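Local coordinates for protein aldehyde dehydrogenase (PDB 5J6B) that probably oxidises aldehydes to carboxylic acids with a nicotinamide cofactor, and is captured here with NADPH bound, at residues I300-V305 with E396-F401. Residues are numbered along the deposited sequence; the frame is centred on the assembly and turned at random.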
loop_
_atom_site.group_PDB
_atom_site.type_symbol
_atom_site.label_atom_id
_atom_site.label_comp_id
_atom_site.label_asym_id
_atom_site.label_seq_id
_atom_site.Cartn_x
_atom_site.Cartn_y
_atom_site.Cartn_z
ATOM N N ILE A 300 5.064 28.007 -24.383
ATOM C CA ILE A 300 3.719 28.539 -24.600
ATOM C C ILE A 300 3.473 29.544 -23.479
ATOM O O ILE A 300 3.182 29.156 -22.341
ATOM C CB ILE A 300 2.666 27.422 -24.597
ATOM C CG1 ILE A 300 3.012 26.353 -25.646
ATOM C CG2 ILE A 300 1.257 27.985 -24.821
ATOM C CD1 ILE A 300 2.278 25.015 -25.456
ATOM N N ALA A 301 3.603 30.838 -23.784
ATOM C CA ALA A 301 3.654 31.884 -22.770
ATOM C C ALA A 301 2.449 32.807 -22.868
ATOM O O ALA A 301 2.058 33.217 -23.967
ATOM C CB ALA A 301 4.938 32.713 -22.904
ATOM N N HIS A 302 1.895 33.159 -21.708
ATOM C CA HIS A 302 0.705 33.999 -21.660
ATOM C C HIS A 302 1.013 35.423 -22.117
ATOM O O HIS A 302 2.069 35.988 -21.799
ATOM C CB HIS A 302 0.119 34.023 -20.244
ATOM C CG HIS A 302 -1.281 34.558 -20.188
ATOM N ND1 HIS A 302 -1.565 35.908 -20.161
ATOM C CD2 HIS A 302 -2.476 33.925 -20.164
ATOM C CE1 HIS A 302 -2.874 36.083 -20.117
ATOM N NE2 HIS A 302 -3.451 34.897 -20.127
ATOM N N ALA A 303 0.060 36.004 -22.851
ATOM C CA ALA A 303 0.199 37.350 -23.401
ATOM C C ALA A 303 0.580 38.377 -22.341
ATOM O O ALA A 303 1.302 39.331 -22.638
ATOM C CB ALA A 303 -1.117 37.757 -24.085
ATOM N N ASP A 304 0.116 38.199 -21.100
ATOM C CA ASP A 304 0.400 39.178 -20.052
ATOM C C ASP A 304 1.884 39.253 -19.699
ATOM O O ASP A 304 2.350 40.298 -19.231
ATOM C CB ASP A 304 -0.397 38.852 -18.792
ATOM C CG ASP A 304 -1.867 39.171 -18.932
ATOM O OD1 ASP A 304 -2.268 39.687 -19.991
ATOM O OD2 ASP A 304 -2.610 38.934 -17.961
ATOM N N VAL A 305 2.630 38.160 -19.861
ATOM C CA VAL A 305 4.052 38.141 -19.538
ATOM C C VAL A 305 4.918 37.960 -20.772
ATOM O O VAL A 305 6.149 37.904 -20.644
ATOM C CB VAL A 305 4.387 37.060 -18.493
ATOM C CG1 VAL A 305 3.581 37.271 -17.204
ATOM C CG2 VAL A 305 4.142 35.662 -19.068
ATOM N N GLU A 396 5.643 30.473 -28.465
ATOM C CA GLU A 396 4.331 30.867 -28.955
ATOM C C GLU A 396 3.549 31.494 -27.807
ATOM O O GLU A 396 3.905 31.361 -26.632
ATOM C CB GLU A 396 3.562 29.681 -29.568
ATOM C CG GLU A 396 3.243 28.552 -28.575
ATOM C CD GLU A 396 2.616 27.335 -29.246
ATOM O OE1 GLU A 396 3.217 26.231 -29.200
ATOM O OE2 GLU A 396 1.521 27.483 -29.830
ATOM N N ARG A 397 2.467 32.171 -28.173
ATOM C CA ARG A 397 1.734 33.074 -27.302
ATOM C C ARG A 397 0.297 32.592 -27.144
ATOM O O ARG A 397 -0.329 32.166 -28.120
ATOM C CB ARG A 397 1.755 34.484 -27.906
ATOM C CG ARG A 397 1.095 35.594 -27.119
ATOM C CD ARG A 397 1.210 36.879 -27.940
ATOM N NE ARG A 397 0.500 37.988 -27.320
ATOM C CZ ARG A 397 1.065 39.130 -26.940
ATOM N NH1 ARG A 397 2.369 39.339 -27.127
ATOM N NH2 ARG A 397 0.312 40.076 -26.385
ATOM N N PHE A 398 -0.234 32.666 -25.924
ATOM C CA PHE A 398 -1.642 32.328 -25.700
ATOM C C PHE A 398 -2.246 33.295 -24.692
ATOM O O PHE A 398 -1.549 34.113 -24.085
ATOM C CB PHE A 398 -1.820 30.883 -25.198
ATOM C CG PHE A 398 -1.597 30.720 -23.708
ATOM C CD1 PHE A 398 -0.306 30.651 -23.186
ATOM C CD2 PHE A 398 -2.677 30.641 -22.837
ATOM C CE1 PHE A 398 -0.106 30.500 -21.815
ATOM C CE2 PHE A 398 -2.490 30.502 -21.467
ATOM C CZ PHE A 398 -1.213 30.427 -20.952
ATOM N N SER A 399 -3.564 33.171 -24.504
ATOM C CA SER A 399 -4.277 33.948 -23.502
ATOM C C SER A 399 -5.292 33.078 -22.756
ATOM O O SER A 399 -5.505 33.249 -21.552
ATOM C CB SER A 399 -4.971 35.139 -24.161
ATOM O OG SER A 399 -5.809 35.790 -23.233
ATOM N N ASP A 400 -5.921 32.146 -23.457
ATOM C CA ASP A 400 -6.908 31.248 -22.864
ATOM C C ASP A 400 -6.233 29.970 -22.371
ATOM O O ASP A 400 -5.525 29.303 -23.135
ATOM C CB ASP A 400 -7.982 30.923 -23.902
ATOM C CG ASP A 400 -9.068 30.044 -23.349
ATOM O OD1 ASP A 400 -10.014 30.588 -22.755
ATOM O OD2 ASP A 400 -8.969 28.811 -23.501
ATOM N N PHE A 401 -6.456 29.614 -21.096
ATOM C CA PHE A 401 -5.689 28.502 -20.533
ATOM C C PHE A 401 -6.084 27.167 -21.164
ATOM O O PHE A 401 -5.227 26.287 -21.320
ATOM C CB PHE A 401 -5.827 28.442 -19.001
ATOM C CG PHE A 401 -4.828 27.514 -18.333
ATOM C CD1 PHE A 401 -5.235 26.287 -17.819
ATOM C CD2 PHE A 401 -3.485 27.859 -18.240
ATOM C CE1 PHE A 401 -4.329 25.428 -17.206
ATOM C CE2 PHE A 401 -2.560 27.005 -17.639
ATOM C CZ PHE A 401 -2.978 25.786 -17.122
#
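Ala301 and Phe398 meet at the C-terminal ends of two neighbouring parallel strands, 298-302 and 392-398, in the branched sheet of what is, by family, the catalytic domain of an aldehyde dehydrogenase. Three backbone bonds join the segments. Ala301 N donates to Glu396 O at 2.9 Å, and Phe398 N to Ala301 O. Just past the paired residues, Ala303 N reaches Phe398 O at 2.8 Å and ties in the first turn of helix 303-319. The tight side is the face carrying Ile300, His302 and Phe398, where helix 401-409 covers Ile300 and Phe398. With its CG between the backbone N and the carbonyl carbon (chi1 82°), Phe398 lays its ring back across the neighbouring strand, where CD1 comes within 3.5 Å of Ile300 CG2 and the edge of the His302 imidazole meets the phenyl face, the planes 85° apart. Glu396 runs alongside Ile300, its CG 3.7 Å from Ile300 CG1; its carboxylate is held by Tyr384 and by a salt bridge to Arg407. On the opposite face Ala301 is buried against Tyr306 and Leu309 of helix 303-319; the looser, solvent side is at Arg397. Fully extended as far as NE, it lays its guanidinium over Ala303, NH2 lying 3.6 Å from Ala303 CB, and makes a long, weak ion pair with Asp307. Where the strands end, His302 serves as N-cap of the helix and uses both ring nitrogens: ND1 accepts from Asp304 N in a nearly straight bond (170°), while NE2 makes a weak, bent one to Ser399 O at 3.0 Å.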